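Local coordinates for fatty acid amide hydrolase (Candida albicans, PDB 6KVR), which probably hydrolyses monocarboxylic acid amides, fatty acid amides among them, to the carboxylate and ammonium as a member of the amidase family, at residues E32-D37 against I167-Y172; A213-G218 against S411-T416; A262-C267 against N470-S475; I501-T506 against E529-S534. All coordinates share one frame; numbering follows the deposited sequence.

Contact 1. Residues E32-D37 against I167-Y172; sequences EKYRQD and ITHGGY
The phenol of Y34 reaches from helix 20-40 to H169 and I167. With CG anti to the backbone N (chi1 -172°), the Y34 side chain extends off the helix and places its OH at the edge of the imidazole, near its plane and next to NE2, which stands obliquely to the phenol ring. There H169 NE2 donates a weak, bent hydrogen bond to Y34 OH, 3.1 Å long with an N-H...O angle of 146°. The same approach makes an offset edge-to-face pair, the edge of H169 turned toward the tyrosine face, with ring centroids 5.2 Å apart. The rotation of the imidazole is also fixed from its other nitrogen: H169 ND1 accepts from G171 N at 2.9 Å, in the ring plane. That bond lies inside a type I' turn from H169 to Y172, whose positive-phi positions are both glycines, in the loop after strand 155-158 of the amidase core. The H169 side chain lies about 7 Å from that of L207, a predicted substrate-binding residue. Nearer the CB end of the phenol, I167 CD1 sits at the ring edge, 4.0 Å from Y34 CD2. F216 stacks on H169, and M122 packs against Y34.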
loop_
_atom_site.group_PDB
_atom_site.type_symbol
_atom_site.label_atom_id
_atom_site.label_comp_id
_atom_site.label_asym_id
_atom_site.label_seq_id
_atom_site.Cartn_x
_atom_site.Cartn_y
_atom_site.Cartn_z
ATOM N N GLU A 32 14.137 -33.160 -18.670
ATOM C CA GLU A 32 14.037 -33.753 -20.006
ATOM C C GLU A 32 12.612 -34.201 -20.327
ATOM O O GLU A 32 12.114 -33.963 -21.435
ATOM C CB GLU A 32 15.024 -34.917 -20.125
ATOM C CG GLU A 32 16.481 -34.488 -19.921
ATOM C CD GLU A 32 17.448 -35.668 -19.814
ATOM O OE1 GLU A 32 18.665 -35.474 -20.055
ATOM O OE2 GLU A 32 16.993 -36.784 -19.459
ATOM N N LYS A 33 11.936 -34.849 -19.377
ATOM C CA LYS A 33 10.521 -35.160 -19.559
ATOM C C LYS A 33 9.708 -33.897 -19.845
ATOM O O LYS A 33 8.848 -33.890 -20.735
ATOM C CB LYS A 33 10.006 -35.885 -18.313
ATOM C CG LYS A 33 8.500 -36.098 -18.236
ATOM C CD LYS A 33 8.011 -37.161 -19.207
ATOM C CE LYS A 33 6.590 -37.579 -18.840
ATOM N NZ LYS A 33 5.930 -36.565 -17.929
ATOM N N TYR A 34 9.986 -32.807 -19.113
ATOM C CA TYR A 34 9.275 -31.550 -19.344
ATOM C C TYR A 34 9.527 -31.027 -20.754
ATOM O O TYR A 34 8.615 -30.493 -21.403
ATOM C CB TYR A 34 9.704 -30.514 -18.300
ATOM C CG TYR A 34 8.919 -29.205 -18.263
ATOM C CD1 TYR A 34 9.253 -28.141 -19.094
ATOM C CD2 TYR A 34 7.893 -29.013 -17.352
ATOM C CE1 TYR A 34 8.568 -26.935 -19.033
ATOM C CE2 TYR A 34 7.191 -27.814 -17.287
ATOM C CZ TYR A 34 7.533 -26.773 -18.125
ATOM O OH TYR A 34 6.834 -25.576 -18.047
ATOM N N ARG A 35 10.764 -31.156 -21.239
ATOM C CA ARG A 35 11.077 -30.718 -22.596
ATOM C C ARG A 35 10.374 -31.591 -23.625
ATOM O O ARG A 35 9.831 -31.083 -24.619
ATOM C CB ARG A 35 12.585 -30.747 -22.825
ATOM C CG ARG A 35 13.364 -29.762 -21.998
ATOM C CD ARG A 35 14.848 -29.968 -22.210
ATOM N NE ARG A 35 15.669 -29.178 -21.302
ATOM C CZ ARG A 35 16.869 -29.552 -20.884
ATOM N NH1 ARG A 35 17.388 -30.718 -21.235
ATOM N NH2 ARG A 35 17.565 -28.738 -20.094
ATOM N N GLN A 36 10.365 -32.907 -23.394
ATOM C CA GLN A 36 9.702 -33.810 -24.331
ATOM C C GLN A 36 8.205 -33.557 -24.360
ATOM O O GLN A 36 7.582 -33.614 -25.428
ATOM C CB GLN A 36 10.002 -35.267 -23.964
ATOM C CG GLN A 36 9.588 -36.273 -25.027
ATOM C CD GLN A 36 10.093 -35.898 -26.411
ATOM O OE1 GLN A 36 11.296 -35.735 -26.619
ATOM N NE2 GLN A 36 9.171 -35.736 -27.360
ATOM N N ASP A 37 7.614 -33.244 -23.198
ATOM C CA ASP A 37 6.184 -32.961 -23.158
ATOM C C ASP A 37 5.844 -31.725 -23.983
ATOM O O ASP A 37 4.782 -31.673 -24.611
ATOM C CB ASP A 37 5.716 -32.785 -21.709
ATOM C CG ASP A 37 5.586 -34.115 -20.964
ATOM O OD1 ASP A 37 5.422 -35.171 -21.626
ATOM O OD2 ASP A 37 5.661 -34.102 -19.710
ATOM N N ILE A 167 2.131 -28.013 -13.518
ATOM C CA ILE A 167 3.402 -27.606 -12.944
ATOM C C ILE A 167 3.509 -26.098 -13.000
ATOM O O ILE A 167 3.228 -25.479 -14.035
ATOM C CB ILE A 167 4.577 -28.250 -13.697
ATOM C CG1 ILE A 167 4.627 -29.756 -13.473
ATOM C CG2 ILE A 167 5.896 -27.600 -13.264
ATOM C CD1 ILE A 167 5.525 -30.466 -14.524
ATOM N N THR A 168 3.920 -25.502 -11.881
ATOM C CA THR A 168 4.210 -24.078 -11.797
ATOM C C THR A 168 5.549 -23.936 -11.089
ATOM O O THR A 168 5.638 -24.115 -9.871
ATOM C CB THR A 168 3.102 -23.335 -11.060
ATOM O OG1 THR A 168 1.864 -23.602 -11.715
ATOM C CG2 THR A 168 3.365 -21.819 -11.058
ATOM N N HIS A 169 6.589 -23.627 -11.849
ATOM C CA HIS A 169 7.932 -23.661 -11.311
ATOM C C HIS A 169 8.618 -22.309 -11.281
ATOM O O HIS A 169 9.636 -22.174 -10.591
ATOM C CB HIS A 169 8.792 -24.663 -12.108
ATOM C CG HIS A 169 8.792 -24.417 -13.583
ATOM N ND1 HIS A 169 9.309 -23.267 -14.141
ATOM C CD2 HIS A 169 8.338 -25.166 -14.616
ATOM C CE1 HIS A 169 9.171 -23.318 -15.456
ATOM N NE2 HIS A 169 8.593 -24.465 -15.769
ATOM N N GLY A 170 8.099 -21.311 -11.993
ATOM C CA GLY A 170 8.681 -19.976 -11.943
ATOM C C GLY A 170 10.131 -19.903 -12.376
ATOM O O GLY A 170 10.865 -19.013 -11.916
ATOM N N GLY A 171 10.568 -20.830 -13.243
ATOM C CA GLY A 171 11.949 -20.913 -13.664
ATOM C C GLY A 171 12.884 -21.676 -12.739
ATOM O O GLY A 171 14.073 -21.809 -13.067
ATOM N N TYR A 172 12.399 -22.185 -11.604
ATOM C CA TYR A 172 13.233 -22.907 -10.643
ATOM C C TYR A 172 13.045 -24.402 -10.856
ATOM O O TYR A 172 11.915 -24.903 -10.793
ATOM C CB TYR A 172 12.880 -22.536 -9.201
ATOM C CG TYR A 172 13.073 -21.074 -8.853
ATOM C CD1 TYR A 172 14.338 -20.566 -8.566
ATOM C CD2 TYR A 172 11.992 -20.202 -8.807
ATOM C CE1 TYR A 172 14.522 -19.227 -8.234
ATOM C CE2 TYR A 172 12.165 -18.867 -8.493
ATOM C CZ TYR A 172 13.433 -18.386 -8.209
ATOM O OH TYR A 172 13.602 -17.062 -7.884
#

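Contact 2. Residues A213-G218 against S411-T416; sequences ANNFTG and SNEPLT
N215 meets E413 and P414 through its amide nitrogen, which forms two hydrogen bonds across the contact. One runs from N215 ND2 to E413 OE1 at 2.8 Å, using the carboxylate's anti lone pair; the other goes from N215 ND2 to P414 O at 3.0 Å, in the carbonyl plane. Both acceptors lie close to the asparagine amide plane, so the group is held flat while the carboxylate is turned 47° against it. E413 CG stands between the backbone N and the carbonyl carbon (chi1 59°), from where the extended chain carries OE1 back to the amide. A water accepts from N215 N at 2.7 Å and donates to E413 OE1 at 3.0 Å. Q205 NE2 also bonds to both acceptors, E413 OE1 and P414 O, and V173 N holds OE2, so several donors surround the buried carboxylate and would probably stabilise its negative charge. The two loops run nearly antiparallel here, and in the 213-218 loop N214 OD1 accepts from F216 N (an Asx turn) and T217 N, the pair forming an Asx motif. The packed apolar side is a methyl-to-methyl contact, A213 CB to T416 CG2 at 3.6 Å. Looser is the partly exposed P414 ring at the border, which touches the N215 amide by van der Waals contact (P414 CD to N215 ND2, 3.7 Å), although its own carbonyl is firmly bonded.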
loop_
_atom_site.group_PDB
_atom_site.type_symbol
_atom_site.label_atom_id
_atom_site.label_comp_id
_atom_site.label_asym_id
_atom_site.label_seq_id
_atom_site.Cartn_x
_atom_site.Cartn_y
_atom_site.Cartn_z
ATOM N N ALA A 213 17.255 -16.628 -20.347
ATOM C CA ALA A 213 17.973 -17.896 -20.179
ATOM C C ALA A 213 17.445 -18.674 -18.982
ATOM O O ALA A 213 17.348 -18.145 -17.874
ATOM C CB ALA A 213 19.479 -17.662 -20.022
ATOM N N ASN A 214 17.086 -19.933 -19.221
ATOM C CA ASN A 214 16.665 -20.840 -18.162
ATOM C C ASN A 214 17.084 -22.262 -18.533
ATOM O O ASN A 214 17.408 -22.555 -19.690
ATOM C CB ASN A 214 15.152 -20.761 -17.941
ATOM C CG ASN A 214 14.370 -21.326 -19.116
ATOM O OD1 ASN A 214 14.174 -22.540 -19.216
ATOM N ND2 ASN A 214 13.918 -20.447 -20.009
ATOM N N ASN A 215 17.054 -23.150 -17.540
ATOM C CA ASN A 215 17.499 -24.525 -17.717
ATOM C C ASN A 215 16.423 -25.453 -18.264
ATOM O O ASN A 215 16.686 -26.647 -18.408
ATOM C CB ASN A 215 18.021 -25.089 -16.392
ATOM C CG ASN A 215 19.444 -24.651 -16.111
ATOM O OD1 ASN A 215 20.300 -24.703 -16.997
ATOM N ND2 ASN A 215 19.701 -24.195 -14.893
ATOM N N PHE A 216 15.219 -24.957 -18.552
ATOM C CA PHE A 216 14.191 -25.824 -19.128
ATOM C C PHE A 216 14.235 -25.778 -20.656
ATOM O O PHE A 216 14.411 -26.807 -21.306
ATOM C CB PHE A 216 12.789 -25.418 -18.655
ATOM C CG PHE A 216 12.530 -25.594 -17.183
ATOM C CD1 PHE A 216 12.960 -24.646 -16.265
ATOM C CD2 PHE A 216 11.763 -26.657 -16.725
ATOM C CE1 PHE A 216 12.673 -24.786 -14.903
ATOM C CE2 PHE A 216 11.473 -26.794 -15.369
ATOM C CZ PHE A 216 11.926 -25.857 -14.465
ATOM N N THR A 217 14.093 -24.585 -21.231
ATOM C CA THR A 217 13.955 -24.398 -22.671
ATOM C C THR A 217 15.036 -23.528 -23.300
ATOM O O THR A 217 14.971 -23.291 -24.512
ATOM C CB THR A 217 12.597 -23.758 -22.989
ATOM O OG1 THR A 217 12.497 -22.493 -22.302
ATOM C CG2 THR A 217 11.456 -24.674 -22.546
ATOM N N GLY A 218 15.987 -23.002 -22.521
ATOM C CA GLY A 218 17.068 -22.205 -23.105
ATOM C C GLY A 218 16.674 -20.750 -23.301
ATOM O O GLY A 218 16.160 -20.108 -22.381
ATOM N N SER A 411 17.658 -27.647 -6.110
ATOM C CA SER A 411 17.930 -28.543 -7.218
ATOM C C SER A 411 19.395 -28.555 -7.624
ATOM O O SER A 411 19.779 -29.383 -8.457
ATOM C CB SER A 411 17.083 -28.157 -8.437
ATOM O OG SER A 411 17.692 -27.061 -9.109
ATOM N N ASN A 412 20.206 -27.632 -7.099
ATOM C CA ASN A 412 21.612 -27.501 -7.474
ATOM C C ASN A 412 21.802 -27.261 -8.974
ATOM O O ASN A 412 22.867 -27.555 -9.522
ATOM C CB ASN A 412 22.395 -28.727 -7.005
ATOM C CG ASN A 412 22.632 -28.703 -5.515
ATOM O OD1 ASN A 412 22.114 -29.534 -4.773
ATOM N ND2 ASN A 412 23.380 -27.712 -5.061
ATOM N N GLU A 413 20.783 -26.702 -9.636
ATOM C CA GLU A 413 20.836 -26.439 -11.071
ATOM C C GLU A 413 21.938 -25.432 -11.396
ATOM O O GLU A 413 22.255 -24.566 -10.575
ATOM C CB GLU A 413 19.486 -25.904 -11.576
ATOM C CG GLU A 413 19.004 -24.587 -10.912
ATOM C CD GLU A 413 17.795 -23.950 -11.636
ATOM O OE1 GLU A 413 17.919 -23.590 -12.836
ATOM O OE2 GLU A 413 16.711 -23.808 -11.008
ATOM N N PRO A 414 22.535 -25.516 -12.594
ATOM C CA PRO A 414 23.650 -24.614 -12.918
ATOM C C PRO A 414 23.180 -23.168 -13.049
ATOM O O PRO A 414 22.118 -22.883 -13.609
ATOM C CB PRO A 414 24.184 -25.158 -14.255
ATOM C CG PRO A 414 23.080 -25.985 -14.823
ATOM C CD PRO A 414 22.305 -26.521 -13.654
ATOM N N LEU A 415 23.993 -22.258 -12.526
ATOM C CA LEU A 415 23.668 -20.837 -12.566
ATOM C C LEU A 415 23.871 -20.263 -13.966
ATOM O O LEU A 415 24.912 -20.467 -14.595
ATOM C CB LEU A 415 24.531 -20.088 -11.560
ATOM C CG LEU A 415 24.201 -20.426 -10.099
ATOM C CD1 LEU A 415 25.057 -19.603 -9.164
ATOM C CD2 LEU A 415 22.730 -20.190 -9.807
ATOM N N THR A 416 22.860 -19.552 -14.451
ATOM C CA THR A 416 22.946 -18.805 -15.700
ATOM C C THR A 416 23.834 -17.562 -15.531
ATOM O O THR A 416 24.057 -17.068 -14.418
ATOM C CB THR A 416 21.516 -18.457 -16.127
ATOM O OG1 THR A 416 20.922 -19.603 -16.771
ATOM C CG2 THR A 416 21.426 -17.214 -16.974
HETATM O O HOH W 1 16.167 -22.561 -15.007
#

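Contact 3. Residues A262-C267 against N470-S475; sequences AAYSGC and NVAPHS
Y264 lays one face of its ring over A472 CA and P473 CD. At its base, Y264 CB touches A472 CB at 3.7 Å, at the closest approach of the two backbones. CG, placed anti to the carbonyl carbon (chi1 -65°), comes over A472 CA at 3.9 Å, and Y264 CD1 lies 4.0 Å from the same CA. On the other flank of the ring, CD2 meets P473 CD at 3.6 Å. The tightest point follows at Y264 CE2, 3.3 Å from P473 CD, and CZ is still within 3.7 Å of that methylene. Both A472 CA and P473 CD make CH-pi contacts on this face, 22° and 27° off the ring normal, and the side chains of Y264 and P473 cross at about a right angle. At the backbone, a water donates to Y264 O at 2.8 Å and accepts from A472 N, linking the helix to the loop; N222 ND2 is a second partner of that carbonyl. Y468 meets the Y264 ring as well. This buried packing joins the loop after strand 462-466 to helix 259-265, which in the amidase signature fold begins just after the predicted nucleophile S257; the side chains of Y264 and S257 are about 10 Å apart.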
loop_
_atom_site.group_PDB
_atom_site.type_symbol
_atom_site.label_atom_id
_atom_site.label_comp_id
_atom_site.label_asym_id
_atom_site.label_seq_id
_atom_site.Cartn_x
_atom_site.Cartn_y
_atom_site.Cartn_z
ATOM N N ALA A 262 8.033 -5.820 -23.949
ATOM C CA ALA A 262 7.159 -5.114 -24.877
ATOM C C ALA A 262 7.974 -4.241 -25.824
ATOM O O ALA A 262 7.864 -4.361 -27.050
ATOM C CB ALA A 262 6.134 -4.276 -24.113
ATOM N N ALA A 263 8.826 -3.381 -25.265
ATOM C CA ALA A 263 9.613 -2.471 -26.085
ATOM C C ALA A 263 10.582 -3.225 -26.987
ATOM O O ALA A 263 10.758 -2.857 -28.154
ATOM C CB ALA A 263 10.366 -1.482 -25.194
ATOM N N TYR A 264 11.224 -4.277 -26.462
ATOM C CA TYR A 264 12.186 -5.039 -27.252
ATOM C C TYR A 264 11.502 -5.734 -28.423
ATOM O O TYR A 264 12.059 -5.801 -29.523
ATOM C CB TYR A 264 12.892 -6.102 -26.401
ATOM C CG TYR A 264 13.797 -5.634 -25.279
ATOM C CD1 TYR A 264 14.028 -4.288 -25.044
ATOM C CD2 TYR A 264 14.424 -6.560 -24.449
ATOM C CE1 TYR A 264 14.853 -3.871 -24.010
ATOM C CE2 TYR A 264 15.243 -6.162 -23.405
ATOM C CZ TYR A 264 15.453 -4.807 -23.197
ATOM O OH TYR A 264 16.275 -4.386 -22.175
ATOM N N SER A 265 10.297 -6.264 -28.202
ATOM C CA SER A 265 9.706 -7.245 -29.097
ATOM C C SER A 265 8.622 -6.678 -29.994
ATOM O O SER A 265 7.977 -7.446 -30.707
ATOM C CB SER A 265 9.119 -8.410 -28.294
ATOM O OG SER A 265 10.128 -9.161 -27.644
ATOM N N GLY A 266 8.369 -5.375 -29.945
ATOM C CA GLY A 266 7.435 -4.768 -30.870
ATOM C C GLY A 266 5.975 -4.735 -30.462
ATOM O O GLY A 266 5.108 -4.791 -31.344
ATOM N N CYS A 267 5.658 -4.622 -29.168
ATOM C CA CYS A 267 4.259 -4.479 -28.769
ATOM C C CYS A 267 4.164 -3.436 -27.665
ATOM O O CYS A 267 5.143 -2.754 -27.342
ATOM C CB CYS A 267 3.654 -5.827 -28.357
ATOM S SG CYS A 267 4.505 -6.643 -27.012
ATOM N N ASN A 470 19.364 0.893 -25.237
ATOM C CA ASN A 470 19.556 0.317 -26.557
ATOM C C ASN A 470 18.215 -0.269 -26.975
ATOM O O ASN A 470 17.255 -0.286 -26.195
ATOM C CB ASN A 470 20.683 -0.728 -26.536
ATOM C CG ASN A 470 21.111 -1.166 -27.930
ATOM O OD1 ASN A 470 20.902 -0.461 -28.917
ATOM N ND2 ASN A 470 21.698 -2.348 -28.014
ATOM N N VAL A 471 18.148 -0.736 -28.216
ATOM C CA VAL A 471 17.059 -1.611 -28.641
ATOM C C VAL A 471 17.339 -2.962 -27.998
ATOM O O VAL A 471 18.269 -3.076 -27.194
ATOM C CB VAL A 471 16.980 -1.714 -30.177
ATOM C CG1 VAL A 471 16.520 -0.391 -30.766
ATOM C CG2 VAL A 471 18.325 -2.058 -30.730
ATOM N N ALA A 472 16.568 -3.991 -28.365
ATOM C CA ALA A 472 16.714 -5.319 -27.778
ATOM C C ALA A 472 18.181 -5.743 -27.728
ATOM O O ALA A 472 18.906 -5.585 -28.719
ATOM C CB ALA A 472 15.908 -6.354 -28.569
ATOM N N PRO A 473 18.647 -6.283 -26.618
ATOM C CA PRO A 473 20.054 -6.672 -26.502
ATOM C C PRO A 473 20.304 -8.054 -27.102
ATOM O O PRO A 473 19.391 -8.817 -27.408
ATOM C CB PRO A 473 20.276 -6.684 -24.990
ATOM C CG PRO A 473 18.977 -7.199 -24.477
ATOM C CD PRO A 473 17.897 -6.570 -25.382
ATOM N N HIS A 474 21.578 -8.370 -27.274
ATOM C CA HIS A 474 21.927 -9.750 -27.576
ATOM C C HIS A 474 21.645 -10.620 -26.354
ATOM O O HIS A 474 21.702 -10.153 -25.215
ATOM C CB HIS A 474 23.396 -9.855 -27.975
ATOM C CG HIS A 474 23.716 -9.177 -29.268
ATOM N ND1 HIS A 474 25.000 -8.827 -29.628
ATOM C CD2 HIS A 474 22.919 -8.799 -30.296
ATOM C CE1 HIS A 474 24.978 -8.254 -30.818
ATOM N NE2 HIS A 474 23.726 -8.222 -31.245
ATOM N N SER A 475 21.352 -11.898 -26.596
ATOM C CA SER A 475 21.045 -12.802 -25.495
ATOM C C SER A 475 22.155 -12.790 -24.452
ATOM O O SER A 475 23.346 -12.777 -24.780
ATOM C CB SER A 475 20.809 -14.220 -26.021
ATOM O OG SER A 475 19.691 -14.210 -26.906
HETATM O O HOH W 2 14.089 -3.902 -30.104
#

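Contact 4. Residues I501-T506 against E529-S534; sequences IFQDPT and ENYDPS
Q503 reaches across to Y531 and P533 just where the chain leaves strand 501-502, beyond the end of strand 494-499 of the amidase core sheet. The two segments flank the excursion between strands 494-499 and 540-546, which are antiparallel neighbours in that sheet. Hydrogen bonds dominate the contact. Q503 NE2 donates to Y531 OH at 3.2 Å almost straight, at 174°, with the hydroxyl in the amide plane. It also donates to P533 O at 3.0 Å, less straight and on a carbonyl lone pair. The glutamine chain leaves with CG anti to the backbone N and bends at chi2 (-97°), which brings NE2 to the phenol hydroxyl, the amide and ring planes 69° apart. G538 N bonds to Q503 OE1, and Y531 OH has its own partner in D508 O, so both groups are fixed from outside. Each segment also carries an Asx turn: D504 OD1 accepts from T506 N, and D532 OD1 from S534 N, in each case joined by the hydroxyl of the same residue. At D532, S534 N and OG arrive from one face of the carboxylate. Van der Waals contact is slight: P505 CB rests 3.6 Å from P533 O, the same carbonyl oxygen that Q503 NE2 uses.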
loop_
_atom_site.group_PDB
_atom_site.type_symbol
_atom_site.label_atom_id
_atom_site.label_comp_id
_atom_site.label_asym_id
_atom_site.label_seq_id
_atom_site.Cartn_x
_atom_site.Cartn_y
_atom_site.Cartn_z
ATOM N N ILE A 501 9.123 3.355 -35.117
ATOM C CA ILE A 501 10.477 3.494 -35.631
ATOM C C ILE A 501 11.233 2.194 -35.399
ATOM O O ILE A 501 11.014 1.495 -34.396
ATOM C CB ILE A 501 11.186 4.689 -34.969
ATOM C CG1 ILE A 501 10.497 5.974 -35.422
ATOM C CG2 ILE A 501 12.672 4.712 -35.346
ATOM C CD1 ILE A 501 10.724 7.144 -34.527
ATOM N N PHE A 502 12.102 1.851 -36.350
ATOM C CA PHE A 502 12.938 0.666 -36.273
ATOM C C PHE A 502 14.377 1.086 -36.482
ATOM O O PHE A 502 14.656 2.064 -37.187
ATOM C CB PHE A 502 12.506 -0.380 -37.308
ATOM C CG PHE A 502 11.102 -0.873 -37.099
ATOM C CD1 PHE A 502 10.009 -0.058 -37.405
ATOM C CD2 PHE A 502 10.865 -2.128 -36.550
ATOM C CE1 PHE A 502 8.701 -0.495 -37.191
ATOM C CE2 PHE A 502 9.556 -2.582 -36.345
ATOM C CZ PHE A 502 8.472 -1.756 -36.662
ATOM N N GLN A 503 15.290 0.365 -35.844
ATOM C CA GLN A 503 16.695 0.655 -36.055
ATOM C C GLN A 503 17.025 0.547 -37.545
ATOM O O GLN A 503 16.489 -0.305 -38.265
ATOM C CB GLN A 503 17.570 -0.289 -35.240
ATOM C CG GLN A 503 19.055 0.076 -35.240
ATOM C CD GLN A 503 19.851 -0.716 -36.262
ATOM O OE1 GLN A 503 19.287 -1.373 -37.143
ATOM N NE2 GLN A 503 21.176 -0.665 -36.144
ATOM N N ASP A 504 17.894 1.440 -37.998
ATOM C CA ASP A 504 18.333 1.507 -39.391
ATOM C C ASP A 504 19.850 1.433 -39.399
ATOM O O ASP A 504 20.513 2.402 -38.982
ATOM C CB ASP A 504 17.853 2.803 -40.044
ATOM C CG ASP A 504 18.084 2.823 -41.546
ATOM O OD1 ASP A 504 19.141 2.326 -42.012
ATOM O OD2 ASP A 504 17.191 3.331 -42.261
ATOM N N PRO A 505 20.452 0.333 -39.855
ATOM C CA PRO A 505 21.915 0.226 -39.771
ATOM C C PRO A 505 22.648 1.262 -40.611
ATOM O O PRO A 505 23.789 1.608 -40.280
ATOM C CB PRO A 505 22.197 -1.207 -40.242
ATOM C CG PRO A 505 20.987 -1.627 -41.009
ATOM C CD PRO A 505 19.825 -0.883 -40.405
ATOM N N THR A 506 22.024 1.816 -41.650
ATOM C CA THR A 506 22.719 2.827 -42.435
ATOM C C THR A 506 22.718 4.197 -41.775
ATOM O O THR A 506 23.419 5.094 -42.252
ATOM C CB THR A 506 22.117 2.954 -43.839
ATOM O OG1 THR A 506 21.013 3.865 -43.806
ATOM C CG2 THR A 506 21.653 1.589 -44.372
ATOM N N GLU A 529 29.678 -0.131 -25.216
ATOM C CA GLU A 529 30.611 -0.756 -26.151
ATOM C C GLU A 529 30.023 -1.995 -26.816
ATOM O O GLU A 529 30.608 -2.495 -27.777
ATOM C CB GLU A 529 31.937 -1.068 -25.443
ATOM C CG GLU A 529 32.831 0.185 -25.323
ATOM C CD GLU A 529 34.173 -0.044 -24.619
ATOM O OE1 GLU A 529 34.399 -1.120 -24.000
ATOM O OE2 GLU A 529 35.012 0.888 -24.679
ATOM N N ASN A 530 28.856 -2.466 -26.372
ATOM C CA ASN A 530 28.160 -3.541 -27.070
ATOM C C ASN A 530 27.378 -3.060 -28.287
ATOM O O ASN A 530 26.963 -3.890 -29.100
ATOM C CB ASN A 530 27.190 -4.247 -26.124
ATOM C CG ASN A 530 27.884 -5.233 -25.230
ATOM O OD1 ASN A 530 29.003 -5.634 -25.511
ATOM N ND2 ASN A 530 27.249 -5.601 -24.134
ATOM N N TYR A 531 27.128 -1.759 -28.432
ATOM C CA TYR A 531 26.312 -1.337 -29.559
ATOM C C TYR A 531 27.115 -1.440 -30.853
ATOM O O TYR A 531 28.230 -0.925 -30.948
ATOM C CB TYR A 531 25.773 0.086 -29.385
ATOM C CG TYR A 531 24.913 0.444 -30.584
ATOM C CD1 TYR A 531 23.646 -0.117 -30.738
ATOM C CD2 TYR A 531 25.406 1.246 -31.619
ATOM C CE1 TYR A 531 22.873 0.144 -31.863
ATOM C CE2 TYR A 531 24.635 1.513 -32.751
ATOM C CZ TYR A 531 23.375 0.958 -32.862
ATOM O OH TYR A 531 22.597 1.218 -33.951
ATOM N N ASP A 532 26.535 -2.090 -31.845
ATOM C CA ASP A 532 27.113 -2.293 -33.170
ATOM C C ASP A 532 25.978 -2.168 -34.175
ATOM O O ASP A 532 25.064 -3.000 -34.157
ATOM C CB ASP A 532 27.784 -3.666 -33.271
ATOM C CG ASP A 532 28.394 -3.948 -34.655
ATOM O OD1 ASP A 532 27.952 -3.381 -35.688
ATOM O OD2 ASP A 532 29.310 -4.803 -34.709
ATOM N N PRO A 533 26.009 -1.163 -35.062
ATOM C CA PRO A 533 24.901 -0.974 -36.021
ATOM C C PRO A 533 24.542 -2.214 -36.828
ATOM O O PRO A 533 23.354 -2.462 -37.067
ATOM C CB PRO A 533 25.418 0.145 -36.942
ATOM C CG PRO A 533 26.533 0.781 -36.221
ATOM C CD PRO A 533 27.129 -0.241 -35.314
ATOM N N SER A 534 25.529 -3.007 -37.250
ATOM C CA SER A 534 25.242 -4.138 -38.126
ATOM C C SER A 534 24.671 -5.341 -37.382
ATOM O O SER A 534 24.207 -6.283 -38.030
ATOM C CB SER A 534 26.508 -4.552 -38.896
ATOM O OG SER A 534 27.517 -5.067 -38.030
#

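Overall arrangement
From the N terminus, contact 1 closes a loop of 129 residues, bringing the loop after strand 155-158 back onto helix 20-40. Contact 2 follows in series and closes 192 residues, joining the loop after strand 199-201 to that after helix 402-409; it touches contact 1, where R35 probably hydrogen-bonds to F216 O and N215 O. Contact 3 opens at helix 259-265, inside the span of contact 2, and closes beyond it at 470-475, so these two cross. Contact 4 closes a loop of 22 residues between strand 501-502 and the segment before strand 540-546, and meets contact 3 where N470 packs on Y531. The contacts thus form two groups, one around helix 20-40 and one beside the central sheet.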